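CG8862 (Drosophila melanogaster, PDB 3ISM) probably cleaves DNA and RNA as a magnesium-dependent mitochondrial endonuclease, captured here in complex with an inhibitor protein. Local coordinates at residues B[126-140]-B[208-221]. Numbering follows the deposited sequence.
With MG (magnesium ion), chain F.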
loop_
_atom_site.group_PDB
_atom_site.type_symbol
_atom_site.label_atom_id
_atom_site.label_comp_id
_atom_site.label_asym_id
_atom_site.label_seq_id
_atom_site.Cartn_x
_atom_site.Cartn_y
_atom_site.Cartn_z
ATOM N N PRO B 126 9.437 11.385 -2.370
ATOM C CA PRO B 126 10.382 11.882 -1.377
ATOM C C PRO B 126 11.602 10.987 -1.298
ATOM O O PRO B 126 11.490 9.787 -1.044
ATOM C CB PRO B 126 9.576 11.857 -0.062
ATOM C CG PRO B 126 8.161 11.967 -0.513
ATOM C CD PRO B 126 8.114 11.136 -1.783
ATOM N N GLN B 127 12.755 11.586 -1.549
ATOM C CA GLN B 127 14.025 10.894 -1.435
ATOM C C GLN B 127 14.955 11.700 -0.550
ATOM O O GLN B 127 14.956 12.937 -0.614
ATOM C CB GLN B 127 14.661 10.721 -2.811
ATOM C CG GLN B 127 13.821 9.883 -3.771
ATOM C CD GLN B 127 14.549 9.586 -5.060
ATOM O OE1 GLN B 127 15.186 10.459 -5.636
ATOM N NE2 GLN B 127 14.469 8.337 -5.512
ATOM N N VAL B 128 15.731 10.995 0.276
ATOM C CA VAL B 128 16.902 11.581 0.946
ATOM C C VAL B 128 17.777 12.279 -0.098
ATOM O O VAL B 128 18.016 11.739 -1.183
ATOM C CB VAL B 128 17.700 10.475 1.691
ATOM C CG1 VAL B 128 19.025 10.989 2.235
ATOM C CG2 VAL B 128 16.841 9.881 2.819
ATOM N N GLY B 129 18.226 13.489 0.220
ATOM C CA GLY B 129 18.982 14.301 -0.712
ATOM C C GLY B 129 20.447 13.923 -0.815
ATOM O O GLY B 129 20.819 13.097 -1.647
ATOM N N GLN B 130 21.266 14.575 0.008
ATOM C CA GLN B 130 22.671 14.241 0.181
ATOM C C GLN B 130 22.788 12.788 0.606
ATOM O O GLN B 130 22.131 12.352 1.566
ATOM C CB GLN B 130 23.294 15.129 1.257
ATOM C CG GLN B 130 23.600 16.546 0.811
ATOM C CD GLN B 130 24.098 17.417 1.954
ATOM O OE1 GLN B 130 25.299 17.476 2.235
ATOM N NE2 GLN B 130 23.171 18.115 2.609
ATOM N N GLY B 131 23.617 12.044 -0.118
ATOM C CA GLY B 131 23.807 10.624 0.158
ATOM C C GLY B 131 22.811 9.689 -0.501
ATOM O O GLY B 131 22.834 8.485 -0.239
ATOM N N PHE B 132 21.932 10.214 -1.356
ATOM C CA PHE B 132 21.004 9.354 -2.102
ATOM C C PHE B 132 20.566 9.995 -3.432
ATOM O O PHE B 132 21.257 9.818 -4.442
ATOM C CB PHE B 132 19.815 8.864 -1.230
ATOM C CG PHE B 132 18.946 7.844 -1.916
ATOM C CD1 PHE B 132 19.431 6.571 -2.189
ATOM C CD2 PHE B 132 17.646 8.164 -2.315
ATOM C CE1 PHE B 132 18.631 5.611 -2.847
ATOM C CE2 PHE B 132 16.842 7.221 -2.967
ATOM C CZ PHE B 132 17.342 5.936 -3.232
ATOM N N ASN B 133 19.462 10.749 -3.436
ATOM C CA ASN B 133 19.004 11.440 -4.658
ATOM C C ASN B 133 20.161 12.116 -5.395
ATOM O O ASN B 133 20.333 11.927 -6.608
ATOM C CB ASN B 133 17.912 12.477 -4.342
ATOM C CG ASN B 133 17.471 13.285 -5.578
ATOM O OD1 ASN B 133 17.184 12.728 -6.650
ATOM N ND2 ASN B 133 17.414 14.605 -5.425
ATOM N N ARG B 134 20.972 12.862 -4.648
ATOM C CA ARG B 134 22.029 13.684 -5.243
ATOM C C ARG B 134 23.326 12.920 -5.461
ATOM O O ARG B 134 24.221 13.399 -6.144
ATOM C CB ARG B 134 22.294 14.936 -4.398
ATOM C CG ARG B 134 21.031 15.738 -4.098
ATOM C CD ARG B 134 21.328 17.048 -3.350
ATOM N NE ARG B 134 20.116 17.491 -2.663
ATOM C CZ ARG B 134 20.039 18.538 -1.847
ATOM N NH1 ARG B 134 18.883 18.840 -1.267
ATOM N NH2 ARG B 134 21.107 19.273 -1.608
ATOM N N ASP B 135 23.411 11.716 -4.909
ATOM C CA ASP B 135 24.648 10.944 -4.960
ATOM C C ASP B 135 24.401 9.510 -5.466
ATOM O O ASP B 135 24.211 9.303 -6.672
ATOM C CB ASP B 135 25.326 10.979 -3.588
ATOM C CG ASP B 135 25.792 12.379 -3.205
ATOM O OD1 ASP B 135 26.860 12.814 -3.690
ATOM O OD2 ASP B 135 25.095 13.048 -2.414
ATOM N N ALA B 136 24.383 8.545 -4.550
ATOM C CA ALA B 136 24.190 7.128 -4.874
ATOM C C ALA B 136 23.080 6.826 -5.913
ATOM O O ALA B 136 23.300 6.072 -6.861
ATOM C CB ALA B 136 23.951 6.324 -3.588
ATOM N N TRP B 137 21.902 7.404 -5.739
ATOM C CA TRP B 137 20.812 7.171 -6.701
ATOM C C TRP B 137 21.140 7.766 -8.078
ATOM O O TRP B 137 20.856 7.152 -9.108
ATOM C CB TRP B 137 19.481 7.709 -6.158
ATOM C CG TRP B 137 18.278 7.379 -7.005
ATOM C CD1 TRP B 137 17.527 8.253 -7.738
ATOM C CD2 TRP B 137 17.679 6.087 -7.189
ATOM N NE1 TRP B 137 16.511 7.589 -8.376
ATOM C CE2 TRP B 137 16.578 6.259 -8.051
ATOM C CE3 TRP B 137 17.963 4.806 -6.702
ATOM C CZ2 TRP B 137 15.755 5.194 -8.441
ATOM C CZ3 TRP B 137 17.140 3.742 -7.092
ATOM C CH2 TRP B 137 16.059 3.948 -7.957
ATOM N N ASN B 138 21.736 8.956 -8.097
ATOM C CA ASN B 138 22.227 9.535 -9.353
ATOM C C ASN B 138 23.260 8.624 -10.029
ATOM O O ASN B 138 23.261 8.483 -11.253
ATOM C CB ASN B 138 22.805 10.941 -9.141
ATOM C CG ASN B 138 23.465 11.500 -10.399
ATOM O OD1 ASN B 138 24.627 11.891 -10.376
ATOM N ND2 ASN B 138 22.723 11.543 -11.495
ATOM N N THR B 139 24.124 8.001 -9.227
ATOM C CA THR B 139 25.145 7.083 -9.756
ATOM C C THR B 139 24.496 5.933 -10.544
ATOM O O THR B 139 24.967 5.574 -11.635
ATOM C CB THR B 139 26.043 6.537 -8.621
ATOM O OG1 THR B 139 26.591 7.642 -7.890
ATOM C CG2 THR B 139 27.196 5.672 -9.178
ATOM N N LEU B 140 23.396 5.398 -10.004
ATOM C CA LEU B 140 22.638 4.354 -10.684
ATOM C C LEU B 140 22.017 4.891 -11.973
ATOM O O LEU B 140 22.128 4.259 -13.032
ATOM C CB LEU B 140 21.556 3.768 -9.770
ATOM C CG LEU B 140 20.653 2.677 -10.378
ATOM C CD1 LEU B 140 21.478 1.533 -11.010
ATOM C CD2 LEU B 140 19.644 2.135 -9.348
ATOM N N TYR B 208 18.150 -3.629 -9.424
ATOM C CA TYR B 208 18.752 -3.038 -8.238
ATOM C C TYR B 208 17.646 -2.623 -7.284
ATOM O O TYR B 208 16.580 -2.209 -7.723
ATOM C CB TYR B 208 19.551 -1.784 -8.608
ATOM C CG TYR B 208 20.664 -2.017 -9.598
ATOM C CD1 TYR B 208 21.981 -2.149 -9.169
ATOM C CD2 TYR B 208 20.401 -2.096 -10.970
ATOM C CE1 TYR B 208 23.004 -2.366 -10.074
ATOM C CE2 TYR B 208 21.412 -2.313 -11.879
ATOM C CZ TYR B 208 22.710 -2.441 -11.427
ATOM O OH TYR B 208 23.707 -2.676 -12.325
ATOM N N VAL B 209 17.915 -2.735 -5.984
ATOM C CA VAL B 209 17.054 -2.164 -4.949
ATOM C C VAL B 209 17.955 -1.363 -4.003
ATOM O O VAL B 209 18.898 -1.909 -3.421
ATOM C CB VAL B 209 16.288 -3.263 -4.174
ATOM C CG1 VAL B 209 15.709 -2.732 -2.845
ATOM C CG2 VAL B 209 15.190 -3.862 -5.046
ATOM N N MET B 210 17.680 -0.066 -3.861
ATOM C CA MET B 210 18.504 0.761 -2.972
ATOM C C MET B 210 17.626 1.369 -1.899
ATOM O O MET B 210 16.533 1.796 -2.203
ATOM C CB MET B 210 19.221 1.859 -3.759
ATOM C CG MET B 210 20.192 1.327 -4.812
ATOM S SD MET B 210 20.908 2.638 -5.818
ATOM C CE MET B 210 21.825 3.588 -4.623
ATOM N N PRO B 211 18.103 1.398 -0.643
ATOM C CA PRO B 211 17.280 1.949 0.427
ATOM C C PRO B 211 17.238 3.479 0.339
ATOM O O PRO B 211 18.229 4.117 -0.047
ATOM C CB PRO B 211 17.996 1.472 1.698
ATOM C CG PRO B 211 19.470 1.402 1.283
ATOM C CD PRO B 211 19.432 0.951 -0.162
ATOM N N ASN B 212 16.091 4.047 0.686
ATOM C CA ASN B 212 15.895 5.483 0.690
ATOM C C ASN B 212 16.527 6.073 1.959
ATOM O O ASN B 212 15.834 6.500 2.882
ATOM C CB ASN B 212 14.392 5.797 0.598
ATOM C CG ASN B 212 14.091 7.274 0.343
ATOM O OD1 ASN B 212 14.991 8.057 0.055
ATOM N ND2 ASN B 212 12.796 7.649 0.423
ATOM N N GLN B 213 17.855 6.085 1.994
ATOM C CA GLN B 213 18.584 6.598 3.148
ATOM C C GLN B 213 19.939 7.101 2.691
ATOM O O GLN B 213 20.325 6.869 1.548
ATOM C CB GLN B 213 18.762 5.499 4.207
ATOM C CG GLN B 213 19.609 4.339 3.743
ATOM C CD GLN B 213 19.367 3.074 4.542
ATOM O OE1 GLN B 213 18.242 2.806 4.998
ATOM N NE2 GLN B 213 20.417 2.270 4.691
ATOM N N VAL B 214 20.673 7.762 3.585
ATOM C CA VAL B 214 22.057 8.132 3.286
ATOM C C VAL B 214 22.907 6.877 3.018
ATOM O O VAL B 214 23.043 5.992 3.869
ATOM C CB VAL B 214 22.683 9.008 4.388
ATOM C CG1 VAL B 214 24.205 9.152 4.195
ATOM C CG2 VAL B 214 22.021 10.380 4.417
ATOM N N ILE B 215 23.436 6.797 1.801
ATOM C CA ILE B 215 24.354 5.739 1.410
ATOM C C ILE B 215 25.736 6.348 1.228
ATOM O O ILE B 215 25.867 7.430 0.654
ATOM C CB ILE B 215 23.911 5.066 0.085
ATOM C CG1 ILE B 215 22.570 4.356 0.273
ATOM C CG2 ILE B 215 24.964 4.050 -0.385
ATOM C CD1 ILE B 215 21.965 3.914 -1.010
ATOM N N SER B 216 26.756 5.647 1.720
ATOM C CA SER B 216 28.141 6.052 1.516
ATOM C C SER B 216 28.493 6.271 0.032
ATOM O O SER B 216 28.063 5.507 -0.837
ATOM C CB SER B 216 29.074 5.008 2.124
ATOM O OG SER B 216 30.386 5.520 2.212
ATOM N N ASN B 217 29.272 7.316 -0.246
ATOM C CA ASN B 217 29.704 7.640 -1.615
ATOM C C ASN B 217 30.694 6.625 -2.213
ATOM O O ASN B 217 30.909 6.598 -3.426
ATOM C CB ASN B 217 30.349 9.040 -1.673
ATOM C CG ASN B 217 29.339 10.176 -1.551
ATOM O OD1 ASN B 217 28.121 9.980 -1.675
ATOM N ND2 ASN B 217 29.848 11.383 -1.307
ATOM N N ASP B 218 31.314 5.806 -1.372
ATOM C CA ASP B 218 32.236 4.798 -1.890
ATOM C C ASP B 218 31.575 3.451 -2.162
ATOM O O ASP B 218 32.236 2.531 -2.636
ATOM C CB ASP B 218 33.483 4.656 -1.004
ATOM C CG ASP B 218 33.158 4.278 0.430
ATOM O OD1 ASP B 218 31.969 4.222 0.788
ATOM O OD2 ASP B 218 34.108 4.030 1.213
ATOM N N THR B 219 30.276 3.348 -1.871
ATOM C CA THR B 219 29.533 2.111 -2.075
ATOM C C THR B 219 29.213 1.889 -3.559
ATOM O O THR B 219 28.493 2.690 -4.164
ATOM C CB THR B 219 28.222 2.095 -1.263
ATOM O OG1 THR B 219 28.501 2.253 0.134
ATOM C CG2 THR B 219 27.505 0.785 -1.455
ATOM N N PRO B 220 29.743 0.798 -4.151
ATOM C CA PRO B 220 29.459 0.564 -5.558
ATOM C C PRO B 220 28.009 0.109 -5.725
ATOM O O PRO B 220 27.468 -0.564 -4.840
ATOM C CB PRO B 220 30.427 -0.563 -5.949
ATOM C CG PRO B 220 31.267 -0.836 -4.744
ATOM C CD PRO B 220 30.565 -0.271 -3.563
ATOM N N ILE B 221 27.387 0.477 -6.842
ATOM C CA ILE B 221 25.976 0.151 -7.064
ATOM C C ILE B 221 25.755 -1.353 -7.211
ATOM O O ILE B 221 24.653 -1.839 -6.989
ATOM C CB ILE B 221 25.387 0.881 -8.289
ATOM C CG1 ILE B 221 26.122 0.437 -9.558
ATOM C CG2 ILE B 221 25.422 2.403 -8.072
ATOM C CD1 ILE B 221 25.514 0.948 -10.832
HETATM MG MG MG F . 17.055 12.675 -8.814
HETATM O O HOH W 1 18.831 11.377 -8.702
HETATM O O HOH W 2 25.820 8.468 -1.876
HETATM O O HOH W 3 18.443 14.190 -9.286
HETATM O O HOH W 4 15.757 14.132 -8.703
HETATM O O HOH W 5 15.860 11.005 -8.233
HETATM O O HOH W 6 16.824 12.179 -10.625
#
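The carboxamide of Asn212 works both ways on the backbone of 126-128. Its ND2 donates to Pro126 O (2.9 Å), while its OD1 accepts from Val128 N in a straighter bond (3.0 Å). With CG anti to the backbone N (chi1 -170°), the flat amide reaches across to that backbone; an asparagine suits this place because it carries donor and acceptor side by side. ND2 also bonds to Pro187 O, which helps fix the amide's rotation. The Phe132 ring is sandwiched between Asn212 CA, a CH-pi contact over one face (4.2 Å to the centroid), and Trp137 CB of its own segment over the other, and Met210 CB meets its edge. Further along, Ile215 N donates almost linearly to Gly131 O (2.7 Å). Gly131 has a positive phi (86°), and a CB there would run into Val214 CG1 and the preceding carbonyl oxygen. Water 2 joins Ala136 N to Ile215 O and Asn217 OD1.

The bend at the last torsion of Met210 (chi3 63°) turns CE onto the small Ala136 CB (3.6 Å). Its SD lies alongside Leu140 CD2 and obliquely to the Trp137 ring, a Met-aromatic contact. Leu140 sets CD1 over the centre of the Tyr208 ring, 3.8 Å from its centroid, a CH-pi contact in which one methyl branch faces the ring while the other, CD2, meets Met210 SD.

Helix 136-140 runs nearly antiparallel to strand 208-211 of the large mixed sheet. The same segment carries Asn133, whose OD1 binds magnesium (2.2 Å) with five waters completing the octahedron, the single-asparagine magnesium site characteristic of the DNA/RNA non-specific endonucleases, a His-Me finger family.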